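Local coordinates for SAM dependent methyltransferase (Aquifex aeolicus, PDB 3DH0), which binds S-adenosylmethionine in a Rossmann-like domain and probably transfers its methyl group to a substrate that is not identified, at residues S19-L23 with F24-K28; I100-D104 with N105-F109; K124-E127 with E128-R131. All blocks are in the same frame, centred on the assembly; numbering follows the deposited sequence.

Contact 1: residues S19-L23 with F24-K28; sequences SRLEL and FDPEK. With SAM (S-adenosylmethionine), chain C.
Leu-21 and Pro-26 touch across the bend before helix 26-33. CD2 of Leu-21 lies 3.5 Å from CG of Pro-26, and the two side chains cross at about a right angle. Tyr-54 of helix 52-59 touches both of them. The backbone bond over the bend, Phe-24 N to Leu-21 O, is weak. A water bridges the turn, donating to Arg-20 O and to Phe-24 O at 2.9 Å each. This water also sits over the centre of one face of the Phe-24 ring. That ring meets Tyr-51, with the two planes nearly parallel. Its CD2 packs on CB of Leu-23 at 3.8 Å. Asp-25 is the N-cap of helix 26-33. Its OD2 accepts from Lys-28 N at 3.0 Å, on the anti side of the carboxylate and tilted out of its plane.

The long side chain of Arg-20 leaves the bend for the cofactor. From CB, CG lies beside the backbone N (chi1 -59°). The chain then bends at chi2 and chi3, which turns the guanidinium to the ligand. CZ brings it up to the SAM carboxylate, whose carbon lies in plane at its edge. NH1 donates to OXT of SAM at 3.0 Å with an angle of 161°. NH2 reaches the other oxygen, O of SAM, in a weaker bond of 3.1 Å. Two nitrogens thus meet two oxygens, which limits rotation of the carboxylate, and the opposite charges probably add to the hold. Lys-6, Gly-45 and Asp-69 also bond to SAM. This is the methionine end of the S-adenosylmethionine site of a Rossmann-like methyltransferase.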
ATOM      1  N   SER A  19      11.659  11.884   6.806  1.00 30.90           N
ATOM      2  CA  SER A  19      11.147  13.119   6.222  1.00 30.33           C
ATOM      3  C   SER A  19       9.972  12.893   5.276  1.00 30.21           C
ATOM      4  O   SER A  19       9.418  13.858   4.733  1.00 29.81           O
ATOM      5  CB  SER A  19      12.255  13.842   5.469  1.00 30.15           C
ATOM      6  OG  SER A  19      12.672  13.088   4.356  1.00 31.64           O
ATOM      7  N   ARG A  20       9.611  11.622   5.070  1.00 29.93           N
ATOM      8  CA  ARG A  20       8.499  11.254   4.196  1.00 27.82           C
ATOM      9  C   ARG A  20       7.228  11.688   4.902  1.00 28.07           C
ATOM     10  O   ARG A  20       6.180  11.849   4.283  1.00 28.23           O
ATOM     11  CB  ARG A  20       8.427   9.730   3.974  1.00 25.49           C
ATOM     12  CG  ARG A  20       9.648   9.052   3.356  1.00 24.02           C
ATOM     13  CD  ARG A  20       9.612   8.962   1.829  1.00 23.99           C
ATOM     14  NE  ARG A  20       8.495   8.199   1.239  1.00 26.06           N
ATOM     15  CZ  ARG A  20       8.256   6.894   1.392  1.00 23.39           C
ATOM     16  NH1 ARG A  20       9.041   6.135   2.140  1.00 21.67           N
ATOM     17  NH2 ARG A  20       7.243   6.339   0.746  1.00 22.13           N
ATOM     18  N   LEU A  21       7.322  11.865   6.211  1.00 27.57           N
ATOM     19  CA  LEU A  21       6.165  12.264   6.982  1.00 29.20           C
ATOM     20  C   LEU A  21       5.624  13.589   6.481  1.00 30.25           C
ATOM     21  O   LEU A  21       4.453  13.896   6.656  1.00 31.10           O
ATOM     22  CB  LEU A  21       6.545  12.358   8.448  1.00 29.07           C
ATOM     23  CG  LEU A  21       7.024  10.997   8.937  1.00 30.11           C
ATOM     24  CD1 LEU A  21       7.714  11.156  10.268  1.00 30.70           C
ATOM     25  CD2 LEU A  21       5.842  10.037   9.028  1.00 29.91           C
ATOM     26  N   GLU A  22       6.489  14.371   5.853  1.00 31.36           N
ATOM     27  CA  GLU A  22       6.094  15.666   5.320  1.00 32.97           C
ATOM     28  C   GLU A  22       5.088  15.527   4.182  1.00 33.24           C
ATOM     29  O   GLU A  22       4.525  16.516   3.718  1.00 34.49           O
ATOM     30  CB  GLU A  22       7.334  16.412   4.838  1.00 34.19           C
ATOM     31  CG  GLU A  22       8.228  16.894   5.969  1.00 36.35           C
ATOM     32  CD  GLU A  22       9.672  17.058   5.539  1.00 37.18           C
ATOM     33  OE1 GLU A  22       9.902  17.216   4.320  1.00 39.42           O
ATOM     34  OE2 GLU A  22      10.569  17.031   6.420  1.00 36.42           O
ATOM     35  N   LEU A  23       4.865  14.296   3.728  1.00 33.18           N
ATOM     36  CA  LEU A  23       3.931  14.056   2.634  1.00 31.99           C
ATOM     37  C   LEU A  23       2.515  14.028   3.158  1.00 31.04           C
ATOM     38  O   LEU A  23       1.607  14.620   2.567  1.00 30.23           O
ATOM     39  CB  LEU A  23       4.250  12.733   1.934  1.00 32.34           C
ATOM     40  CG  LEU A  23       5.452  12.713   0.986  1.00 32.11           C
ATOM     41  CD1 LEU A  23       6.704  13.136   1.726  1.00 32.54           C
ATOM     42  CD2 LEU A  23       5.615  11.321   0.416  1.00 31.50           C
ATOM     43  N   PHE A  24       2.340  13.324   4.272  1.00 30.91           N
ATOM     44  CA  PHE A  24       1.043  13.190   4.931  1.00 30.50           C
ATOM     45  C   PHE A  24       1.217  12.436   6.233  1.00 30.52           C
ATOM     46  O   PHE A  24       2.158  11.662   6.387  1.00 29.64           O
ATOM     47  CB  PHE A  24       0.047  12.452   4.031  1.00 29.60           C
ATOM     48  CG  PHE A  24       0.414  11.030   3.751  1.00 29.41           C
ATOM     49  CD1 PHE A  24       0.054  10.016   4.639  1.00 30.20           C
ATOM     50  CD2 PHE A  24       1.106  10.701   2.590  1.00 29.44           C
ATOM     51  CE1 PHE A  24       0.372   8.691   4.376  1.00 29.49           C
ATOM     52  CE2 PHE A  24       1.436   9.373   2.308  1.00 30.16           C
ATOM     53  CZ  PHE A  24       1.067   8.359   3.203  1.00 28.80           C
ATOM     54  N   ASP A  25       0.317  12.678   7.178  1.00 31.79           N
ATOM     55  CA  ASP A  25       0.368  12.003   8.474  1.00 32.82           C
ATOM     56  C   ASP A  25      -0.100  10.558   8.280  1.00 33.05           C
ATOM     57  O   ASP A  25      -1.237  10.313   7.881  1.00 32.29           O
ATOM     58  CB  ASP A  25      -0.550  12.708   9.472  1.00 34.30           C
ATOM     59  CG  ASP A  25      -0.362  12.207  10.869  1.00 35.67           C
ATOM     60  OD1 ASP A  25       0.151  12.979  11.706  1.00 37.82           O
ATOM     61  OD2 ASP A  25      -0.707  11.040  11.133  1.00 38.50           O
ATOM     62  N   PRO A  26       0.781   9.585   8.550  1.00 33.01           N
ATOM     63  CA  PRO A  26       0.441   8.175   8.393  1.00 32.99           C
ATOM     64  C   PRO A  26      -0.821   7.690   9.099  1.00 33.43           C
ATOM     65  O   PRO A  26      -1.722   7.172   8.437  1.00 32.09           O
ATOM     66  CB  PRO A  26       1.694   7.467   8.883  1.00 33.50           C
ATOM     67  CG  PRO A  26       2.756   8.398   8.451  1.00 34.11           C
ATOM     68  CD  PRO A  26       2.207   9.731   8.881  1.00 33.43           C
ATOM     69  N   GLU A  27      -0.916   7.844  10.422  1.00 33.95           N
ATOM     70  CA  GLU A  27      -2.124   7.348  11.070  1.00 35.27           C
ATOM     71  C   GLU A  27      -3.357   8.203  10.909  1.00 35.27           C
ATOM     72  O   GLU A  27      -4.482   7.712  11.065  1.00 35.02           O
ATOM     73  CB  GLU A  27      -1.910   7.014  12.548  1.00 36.09           C
ATOM     74  CG  GLU A  27      -1.037   7.912  13.371  1.00 38.89           C
ATOM     75  CD  GLU A  27      -0.844   7.323  14.778  1.00 40.16           C
ATOM     76  OE1 GLU A  27      -1.867   7.079  15.457  1.00 40.49           O
ATOM     77  OE2 GLU A  27       0.316   7.090  15.199  1.00 38.85           O
ATOM     78  N   LYS A  28      -3.162   9.471  10.577  1.00 34.71           N
ATOM     79  CA  LYS A  28      -4.308  10.331  10.371  1.00 34.19           C
ATOM     80  C   LYS A  28      -5.015   9.802   9.139  1.00 33.57           C
ATOM     81  O   LYS A  28      -6.214   9.531   9.155  1.00 34.18           O
ATOM     82  CB  LYS A  28      -3.870  11.784  10.152  1.00 35.78           C
ATOM     83  CG  LYS A  28      -5.042  12.723   9.898  1.00 37.40           C
ATOM     84  CD  LYS A  28      -4.699  14.183  10.125  1.00 38.65           C
ATOM     85  CE  LYS A  28      -5.960  15.042  10.004  1.00 39.14           C
ATOM     86  NZ  LYS A  28      -5.681  16.506  10.014  1.00 39.40           N
TER
HETATM   87  N   SAM C 220       5.341   1.922  -0.001  1.00 36.37           N
HETATM   88  CA  SAM C 220       6.773   2.045   0.408  1.00 37.77           C
HETATM   89  C   SAM C 220       6.934   3.122   1.456  1.00 39.30           C
HETATM   90  O   SAM C 220       5.935   3.740   1.824  1.00 40.08           O
HETATM   91  OXT SAM C 220       8.122   3.302   1.881  1.00 42.12           O
HETATM   92  CB  SAM C 220       7.629   2.383  -0.808  1.00 37.25           C
HETATM   93  CG  SAM C 220       7.223   1.527  -1.938  1.00 35.07           C
HETATM   94  SD  SAM C 220       8.040   1.676  -3.550  1.00 32.83           S
HETATM   95  CE  SAM C 220       7.448   3.262  -4.144  1.00 34.32           C
HETATM   96  C5' SAM C 220       7.169   0.481  -4.450  1.00 30.92           C
HETATM   97  C4' SAM C 220       7.513  -0.961  -4.137  1.00 28.67           C
HETATM   98  O4' SAM C 220       6.619  -1.722  -4.940  1.00 27.92           O
HETATM   99  C3' SAM C 220       8.892  -1.389  -4.677  1.00 27.94           C
HETATM  100  O3' SAM C 220       9.700  -1.629  -3.490  1.00 25.83           O
HETATM  101  C2' SAM C 220       8.674  -2.708  -5.392  1.00 25.87           C
HETATM  102  O2' SAM C 220       9.575  -3.771  -5.164  1.00 25.94           O
HETATM  103  C1' SAM C 220       7.165  -2.967  -5.092  1.00 27.95           C
HETATM  104  N9  SAM C 220       6.379  -3.616  -6.123  1.00 28.48           N
HETATM  105  C8  SAM C 220       6.321  -3.387  -7.484  1.00 28.94           C
HETATM  106  N7  SAM C 220       5.479  -4.159  -8.097  1.00 28.30           N
HETATM  107  C5  SAM C 220       4.941  -4.955  -7.086  1.00 28.79           C
HETATM  108  C6  SAM C 220       3.963  -5.991  -7.090  1.00 29.45           C
HETATM  109  N6  SAM C 220       3.356  -6.396  -8.227  1.00 28.65           N
HETATM  110  N1  SAM C 220       3.638  -6.596  -5.882  1.00 30.09           N
HETATM  111  C2  SAM C 220       4.273  -6.161  -4.767  1.00 29.55           C
HETATM  112  N3  SAM C 220       5.196  -5.200  -4.660  1.00 28.67           N
HETATM  113  C4  SAM C 220       5.487  -4.631  -5.862  1.00 28.08           C
HETATM  114  O   HOH W   1       4.164  10.020   5.132  1.00 18.51           O

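Contact 2: residues I100-D104 with N105-F109; sequences IPLPD and NTVDF
Thr-106 folds back on Pro-103 in the tight turn that leads into strand 107-113. The polar contact is one hydrogen bond. OG1 of Thr-106 donates to Pro-103 O at 2.7 Å, in the carbonyl plane and with a C=O...donor angle of 160°. The first torsion explains it: at chi1 48°, OG1 stands between the backbone N and the carbonyl carbon and faces back across the turn. Val-132 O is a weak second acceptor for the same proton.

The apolar contacts use the other branch and the neighbouring residues. CG2 of Thr-106 sits against CG of Pro-103, 3.3 Å away, and the proline ring and the threonine cross at about a right angle. CD2 of Leu-102 meets CG1 of Val-107 at 4.1 Å. Val-132 of helix 122-132 touches both of these side chains, and Leu-93 touches Leu-102.

As for charge, the Asp-104 carboxylate turns outward and its OD2 forms a salt bridge with Arg-131.

Threonine thus spends its hydroxyl on a proline carbonyl and its methyl on the proline ring. Both branches hold the turn closed, while the Asp-104 carboxylate pairs near the end of helix 122-132.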
ATOM      1  N   ILE A 100      -0.331 -13.379  -4.897  1.00 25.70           N
ATOM      2  CA  ILE A 100      -0.134 -13.095  -3.481  1.00 24.94           C
ATOM      3  C   ILE A 100      -0.179 -14.433  -2.743  1.00 24.00           C
ATOM      4  O   ILE A 100      -1.137 -15.185  -2.852  1.00 24.72           O
ATOM      5  CB  ILE A 100      -1.228 -12.137  -2.960  1.00 25.62           C
ATOM      6  CG1 ILE A 100      -1.228 -10.866  -3.813  1.00 24.84           C
ATOM      7  CG2 ILE A 100      -0.973 -11.785  -1.500  1.00 24.06           C
ATOM      8  CD1 ILE A 100      -2.490 -10.054  -3.733  1.00 24.61           C
ATOM      9  N   PRO A 101       0.870 -14.747  -1.981  1.00 23.06           N
ATOM     10  CA  PRO A 101       0.965 -16.001  -1.229  1.00 21.67           C
ATOM     11  C   PRO A 101      -0.004 -16.172  -0.068  1.00 21.23           C
ATOM     12  O   PRO A 101       0.343 -16.752   0.953  1.00 21.15           O
ATOM     13  CB  PRO A 101       2.416 -16.002  -0.773  1.00 22.56           C
ATOM     14  CG  PRO A 101       2.666 -14.553  -0.527  1.00 22.77           C
ATOM     15  CD  PRO A 101       2.040 -13.889  -1.722  1.00 23.62           C
ATOM     16  N   LEU A 102      -1.227 -15.698  -0.234  1.00 21.74           N
ATOM     17  CA  LEU A 102      -2.219 -15.794   0.822  1.00 22.75           C
ATOM     18  C   LEU A 102      -3.469 -16.547   0.388  1.00 24.79           C
ATOM     19  O   LEU A 102      -3.775 -16.623  -0.802  1.00 25.37           O
ATOM     20  CB  LEU A 102      -2.622 -14.386   1.260  1.00 21.57           C
ATOM     21  CG  LEU A 102      -2.019 -13.721   2.499  1.00 20.68           C
ATOM     22  CD1 LEU A 102      -0.561 -14.015   2.664  1.00 18.78           C
ATOM     23  CD2 LEU A 102      -2.256 -12.245   2.357  1.00 19.65           C
ATOM     24  N   PRO A 103      -4.193 -17.148   1.351  1.00 26.07           N
ATOM     25  CA  PRO A 103      -5.419 -17.868   0.980  1.00 26.80           C
ATOM     26  C   PRO A 103      -6.575 -16.886   0.774  1.00 26.96           C
ATOM     27  O   PRO A 103      -6.532 -15.762   1.259  1.00 27.97           O
ATOM     28  CB  PRO A 103      -5.651 -18.813   2.162  1.00 27.43           C
ATOM     29  CG  PRO A 103      -4.987 -18.123   3.310  1.00 27.86           C
ATOM     30  CD  PRO A 103      -3.723 -17.571   2.684  1.00 26.56           C
ATOM     31  N   ASP A 104      -7.603 -17.308   0.050  1.00 27.07           N
ATOM     32  CA  ASP A 104      -8.749 -16.451  -0.206  1.00 25.53           C
ATOM     33  C   ASP A 104      -9.357 -15.859   1.059  1.00 25.69           C
ATOM     34  O   ASP A 104      -9.210 -16.394   2.155  1.00 24.27           O
ATOM     35  CB  ASP A 104      -9.848 -17.224  -0.932  1.00 25.61           C
ATOM     36  CG  ASP A 104      -9.396 -17.796  -2.251  1.00 26.23           C
ATOM     37  OD1 ASP A 104     -10.219 -17.829  -3.184  1.00 28.62           O
ATOM     38  OD2 ASP A 104      -8.236 -18.229  -2.365  1.00 27.59           O
ATOM     39  N   ASN A 105     -10.039 -14.735   0.879  1.00 27.01           N
ATOM     40  CA  ASN A 105     -10.748 -14.046   1.950  1.00 28.10           C
ATOM     41  C   ASN A 105     -10.006 -13.951   3.278  1.00 28.82           C
ATOM     42  O   ASN A 105     -10.535 -14.310   4.333  1.00 29.02           O
ATOM     43  CB  ASN A 105     -12.096 -14.734   2.135  1.00 28.71           C
ATOM     44  CG  ASN A 105     -12.779 -15.015   0.804  1.00 31.94           C
ATOM     45  OD1 ASN A 105     -13.150 -14.090   0.081  1.00 33.49           O
ATOM     46  ND2 ASN A 105     -12.924 -16.291   0.464  1.00 31.00           N
ATOM     47  N   THR A 106      -8.786 -13.432   3.229  1.00 29.18           N
ATOM     48  CA  THR A 106      -7.984 -13.295   4.430  1.00 28.95           C
ATOM     49  C   THR A 106      -7.679 -11.841   4.813  1.00 28.31           C
ATOM     50  O   THR A 106      -7.205 -11.583   5.921  1.00 28.01           O
ATOM     51  CB  THR A 106      -6.646 -14.085   4.291  1.00 29.80           C
ATOM     52  OG1 THR A 106      -6.035 -13.787   3.029  1.00 29.83           O
ATOM     53  CG2 THR A 106      -6.891 -15.584   4.379  1.00 30.59           C
ATOM     54  N   VAL A 107      -7.954 -10.890   3.924  1.00 27.16           N
ATOM     55  CA  VAL A 107      -7.654  -9.496   4.256  1.00 27.50           C
ATOM     56  C   VAL A 107      -8.847  -8.553   4.305  1.00 26.27           C
ATOM     57  O   VAL A 107      -9.739  -8.605   3.464  1.00 25.82           O
ATOM     58  CB  VAL A 107      -6.612  -8.897   3.296  1.00 27.37           C
ATOM     59  CG1 VAL A 107      -5.395  -9.789   3.242  1.00 27.10           C
ATOM     60  CG2 VAL A 107      -7.213  -8.719   1.927  1.00 29.32           C
ATOM     61  N   ASP A 108      -8.829  -7.675   5.299  1.00 24.89           N
ATOM     62  CA  ASP A 108      -9.899  -6.713   5.525  1.00 25.36           C
ATOM     63  C   ASP A 108      -9.572  -5.345   4.931  1.00 25.29           C
ATOM     64  O   ASP A 108     -10.442  -4.632   4.419  1.00 23.62           O
ATOM     65  CB  ASP A 108     -10.131  -6.582   7.034  1.00 25.83           C
ATOM     66  CG  ASP A 108     -10.430  -7.915   7.694  1.00 27.22           C
ATOM     67  OD1 ASP A 108     -11.468  -8.527   7.353  1.00 27.96           O
ATOM     68  OD2 ASP A 108      -9.629  -8.352   8.549  1.00 26.56           O
ATOM     69  N   PHE A 109      -8.295  -5.001   5.001  1.00 26.41           N
ATOM     70  CA  PHE A 109      -7.802  -3.727   4.515  1.00 26.07           C
ATOM     71  C   PHE A 109      -6.626  -3.928   3.562  1.00 24.43           C
ATOM     72  O   PHE A 109      -5.728  -4.716   3.833  1.00 24.02           O
ATOM     73  CB  PHE A 109      -7.347  -2.897   5.719  1.00 28.30           C
ATOM     74  CG  PHE A 109      -7.304  -1.432   5.460  1.00 29.43           C
ATOM     75  CD1 PHE A 109      -8.401  -0.636   5.759  1.00 31.08           C
ATOM     76  CD2 PHE A 109      -6.174  -0.847   4.900  1.00 31.48           C
ATOM     77  CE1 PHE A 109      -8.383   0.739   5.508  1.00 31.23           C
ATOM     78  CE2 PHE A 109      -6.133   0.521   4.641  1.00 32.92           C
ATOM     79  CZ  PHE A 109      -7.246   1.322   4.946  1.00 30.80           C
TER

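Contact 3: residues K124-E127 with E128-R131; sequences KFLE and ELKR. With SAM (S-adenosylmethionine), chain C.
Phe-125 has its CG anti to the backbone N (chi1 176°), and this carries the ring along the inner side of helix 122-132 to Leu-129, one turn on. CE1 of Phe-125 lies 3.5 Å from CD1 of Leu-129, and the two side chains cross at a slant. CE2, on the other flank of the ring, comes to 3.9 Å from N1 of the SAM adenine. Val-44 and Asn-98 also touch the ring. Leu-129 packs further on Ile-110 and Met-112 of strand 107-113. With an alanine here in place of Phe-125 the ring is lost, which is likely to open a gap between Leu-129 and the adenine and leave the base freer to shift.

The backbone is that of an alpha helix packed on the central sheet of the Rossmann-like fold. Leu-129 N donates to Phe-125 O at 2.8 Å, and Lys-130 N donates to Leu-126 O at 3.2 Å. The bonds of Glu-128 N to Lys-124 O and of Arg-131 N to Glu-127 O are weak.

Two ion pairs lie along the helix, each spanning three residues. Glu-127, bent at chi2, and Lys-130, bent at chi4, lie side by side and point the same way. NZ of Lys-130 is 2.7 Å from OE1 of Glu-127 in a salt bridge, with a weak hydrogen bond to OE2 as well. Arg-131 grips Glu-128 side-on. NE and NH2 both donate to the single oxygen OE2, from the same face of the carboxylate, and the NH2 bond measures 2.9 Å. Glu-128 OE2 also accepts from Ile-100 N, while the strongest polar partner of Arg-131 is Asp-104.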
ATOM      1  N   LYS A 124      -4.780  -7.281 -13.726  1.00 37.10           N
ATOM      2  CA  LYS A 124      -4.544  -8.702 -13.512  1.00 35.86           C
ATOM      3  C   LYS A 124      -4.126  -8.861 -12.062  1.00 34.87           C
ATOM      4  O   LYS A 124      -4.389  -9.882 -11.435  1.00 35.48           O
ATOM      5  CB  LYS A 124      -3.436  -9.188 -14.454  1.00 36.75           C
ATOM      6  CG  LYS A 124      -3.135 -10.672 -14.405  1.00 38.12           C
ATOM      7  CD  LYS A 124      -2.107 -11.063 -15.478  1.00 40.01           C
ATOM      8  CE  LYS A 124      -2.629 -10.798 -16.900  1.00 41.99           C
ATOM      9  NZ  LYS A 124      -1.631 -11.087 -17.978  1.00 42.76           N
ATOM     10  N   PHE A 125      -3.462  -7.837 -11.535  1.00 34.15           N
ATOM     11  CA  PHE A 125      -3.026  -7.846 -10.147  1.00 31.67           C
ATOM     12  C   PHE A 125      -4.261  -7.613  -9.292  1.00 31.88           C
ATOM     13  O   PHE A 125      -4.435  -8.222  -8.231  1.00 31.13           O
ATOM     14  CB  PHE A 125      -2.006  -6.741  -9.911  1.00 30.56           C
ATOM     15  CG  PHE A 125      -1.573  -6.627  -8.487  1.00 30.16           C
ATOM     16  CD1 PHE A 125      -2.260  -5.805  -7.605  1.00 27.78           C
ATOM     17  CD2 PHE A 125      -0.501  -7.376  -8.013  1.00 29.17           C
ATOM     18  CE1 PHE A 125      -1.884  -5.731  -6.270  1.00 27.44           C
ATOM     19  CE2 PHE A 125      -0.118  -7.311  -6.680  1.00 27.80           C
ATOM     20  CZ  PHE A 125      -0.806  -6.489  -5.805  1.00 26.59           C
ATOM     21  N   LEU A 126      -5.123  -6.723  -9.781  1.00 32.39           N
ATOM     22  CA  LEU A 126      -6.380  -6.399  -9.112  1.00 32.04           C
ATOM     23  C   LEU A 126      -7.241  -7.643  -8.901  1.00 31.93           C
ATOM     24  O   LEU A 126      -7.917  -7.762  -7.885  1.00 32.26           O
ATOM     25  CB  LEU A 126      -7.167  -5.386  -9.936  1.00 32.17           C
ATOM     26  CG  LEU A 126      -6.837  -3.911  -9.724  1.00 34.96           C
ATOM     27  CD1 LEU A 126      -7.189  -3.495  -8.304  1.00 34.33           C
ATOM     28  CD2 LEU A 126      -5.373  -3.684  -9.991  1.00 37.28           C
ATOM     29  N   GLU A 127      -7.229  -8.563  -9.863  1.00 31.23           N
ATOM     30  CA  GLU A 127      -8.021  -9.776  -9.727  1.00 31.85           C
ATOM     31  C   GLU A 127      -7.445 -10.608  -8.599  1.00 32.31           C
ATOM     32  O   GLU A 127      -8.181 -11.121  -7.745  1.00 32.45           O
ATOM     33  CB  GLU A 127      -8.010 -10.590 -11.019  1.00 31.29           C
ATOM     34  CG  GLU A 127      -8.621  -9.865 -12.186  1.00 35.33           C
ATOM     35  CD  GLU A 127     -10.029  -9.333 -11.900  1.00 37.14           C
ATOM     36  OE1 GLU A 127     -10.931 -10.146 -11.599  1.00 37.18           O
ATOM     37  OE2 GLU A 127     -10.229  -8.096 -11.985  1.00 36.78           O
ATOM     38  N   GLU A 128      -6.123 -10.732  -8.590  1.00 31.32           N
ATOM     39  CA  GLU A 128      -5.455 -11.500  -7.548  1.00 31.14           C
ATOM     40  C   GLU A 128      -5.791 -10.870  -6.191  1.00 30.68           C
ATOM     41  O   GLU A 128      -6.004 -11.574  -5.205  1.00 28.85           O
ATOM     42  CB  GLU A 128      -3.945 -11.496  -7.800  1.00 31.03           C
ATOM     43  CG  GLU A 128      -3.101 -12.282  -6.803  1.00 33.01           C
ATOM     44  CD  GLU A 128      -3.448 -13.769  -6.722  1.00 33.48           C
ATOM     45  OE1 GLU A 128      -3.936 -14.348  -7.718  1.00 35.92           O
ATOM     46  OE2 GLU A 128      -3.210 -14.370  -5.657  1.00 31.67           O
ATOM     47  N   LEU A 129      -5.863  -9.540  -6.162  1.00 29.75           N
ATOM     48  CA  LEU A 129      -6.168  -8.821  -4.933  1.00 30.47           C
ATOM     49  C   LEU A 129      -7.528  -9.156  -4.311  1.00 30.30           C
ATOM     50  O   LEU A 129      -7.635  -9.289  -3.095  1.00 29.10           O
ATOM     51  CB  LEU A 129      -6.085  -7.316  -5.176  1.00 32.77           C
ATOM     52  CG  LEU A 129      -4.877  -6.557  -4.609  1.00 33.32           C
ATOM     53  CD1 LEU A 129      -5.031  -5.105  -4.960  1.00 33.74           C
ATOM     54  CD2 LEU A 129      -4.778  -6.714  -3.098  1.00 33.49           C
ATOM     55  N   LYS A 130      -8.565  -9.270  -5.143  1.00 30.64           N
ATOM     56  CA  LYS A 130      -9.913  -9.582  -4.666  1.00 29.67           C
ATOM     57  C   LYS A 130      -9.943 -10.957  -4.014  1.00 29.43           C
ATOM     58  O   LYS A 130     -10.646 -11.185  -3.033  1.00 28.56           O
ATOM     59  CB  LYS A 130     -10.919  -9.601  -5.814  1.00 29.58           C
ATOM     60  CG  LYS A 130     -10.936  -8.409  -6.739  1.00 29.55           C
ATOM     61  CD  LYS A 130     -12.333  -8.301  -7.348  1.00 30.74           C
ATOM     62  CE  LYS A 130     -12.363  -7.584  -8.694  1.00 30.81           C
ATOM     63  NZ  LYS A 130     -12.011  -8.471  -9.825  1.00 30.60           N
ATOM     64  N   ARG A 131      -9.180 -11.878  -4.585  1.00 29.60           N
ATOM     65  CA  ARG A 131      -9.124 -13.231  -4.072  1.00 29.70           C
ATOM     66  C   ARG A 131      -8.720 -13.243  -2.605  1.00 29.85           C
ATOM     67  O   ARG A 131      -9.444 -13.786  -1.765  1.00 30.53           O
ATOM     68  CB  ARG A 131      -8.142 -14.077  -4.895  1.00 29.30           C
ATOM     69  CG  ARG A 131      -8.138 -15.538  -4.496  1.00 28.38           C
ATOM     70  CD  ARG A 131      -7.153 -16.350  -5.303  1.00 27.21           C
ATOM     71  NE  ARG A 131      -5.773 -16.082  -4.921  1.00 26.08           N
ATOM     72  CZ  ARG A 131      -5.291 -16.260  -3.697  1.00 25.63           C
ATOM     73  NH1 ARG A 131      -6.076 -16.706  -2.727  1.00 27.22           N
ATOM     74  NH2 ARG A 131      -4.020 -15.995  -3.439  1.00 24.48           N
TER
HETATM   75  N   SAM C 220       5.341   1.922  -0.001  1.00 36.37           N
HETATM   76  CA  SAM C 220       6.773   2.045   0.408  1.00 37.77           C
HETATM   77  C   SAM C 220       6.934   3.122   1.456  1.00 39.30           C
HETATM   78  O   SAM C 220       5.935   3.740   1.824  1.00 40.08           O
HETATM   79  OXT SAM C 220       8.122   3.302   1.881  1.00 42.12           O
HETATM   80  CB  SAM C 220       7.629   2.383  -0.808  1.00 37.25           C
HETATM   81  CG  SAM C 220       7.223   1.527  -1.938  1.00 35.07           C
HETATM   82  SD  SAM C 220       8.040   1.676  -3.550  1.00 32.83           S
HETATM   83  CE  SAM C 220       7.448   3.262  -4.144  1.00 34.32           C
HETATM   84  C5' SAM C 220       7.169   0.481  -4.450  1.00 30.92           C
HETATM   85  C4' SAM C 220       7.513  -0.961  -4.137  1.00 28.67           C
HETATM   86  O4' SAM C 220       6.619  -1.722  -4.940  1.00 27.92           O
HETATM   87  C3' SAM C 220       8.892  -1.389  -4.677  1.00 27.94           C
HETATM   88  O3' SAM C 220       9.700  -1.629  -3.490  1.00 25.83           O
HETATM   89  C2' SAM C 220       8.674  -2.708  -5.392  1.00 25.87           C
HETATM   90  O2' SAM C 220       9.575  -3.771  -5.164  1.00 25.94           O
HETATM   91  C1' SAM C 220       7.165  -2.967  -5.092  1.00 27.95           C
HETATM   92  N9  SAM C 220       6.379  -3.616  -6.123  1.00 28.48           N
HETATM   93  C8  SAM C 220       6.321  -3.387  -7.484  1.00 28.94           C
HETATM   94  N7  SAM C 220       5.479  -4.159  -8.097  1.00 28.30           N
HETATM   95  C5  SAM C 220       4.941  -4.955  -7.086  1.00 28.79           C
HETATM   96  C6  SAM C 220       3.963  -5.991  -7.090  1.00 29.45           C
HETATM   97  N6  SAM C 220       3.356  -6.396  -8.227  1.00 28.65           N
HETATM   98  N1  SAM C 220       3.638  -6.596  -5.882  1.00 30.09           N
HETATM   99  C2  SAM C 220       4.273  -6.161  -4.767  1.00 29.55           C
HETATM  100  N3  SAM C 220       5.196  -5.200  -4.660  1.00 28.67           N
HETATM  101  C4  SAM C 220       5.487  -4.631  -5.862  1.00 28.08           C

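How the contacts relate
The contacts follow one another in series along the chain. Contact 1 comes first, at the start of helix 26-33. Contact 2 leads into strand 107-113, and contact 3 lies on the next element, helix 122-132. Contacts 2 and 3 are neighbours, with centres 10 Å apart. Arg-131 joins them through a salt bridge to Asp-104 and probably a hydrogen bond to Leu-102 O, so the turn is tied to the helix end. Contact 1 lies on the opposite side of the chain's centre, its centre 28 Å from that of contact 3. Yet both touch SAM, contact 1 at the carboxylate and contact 3 at the adenine. The cofactor therefore spans the space between them.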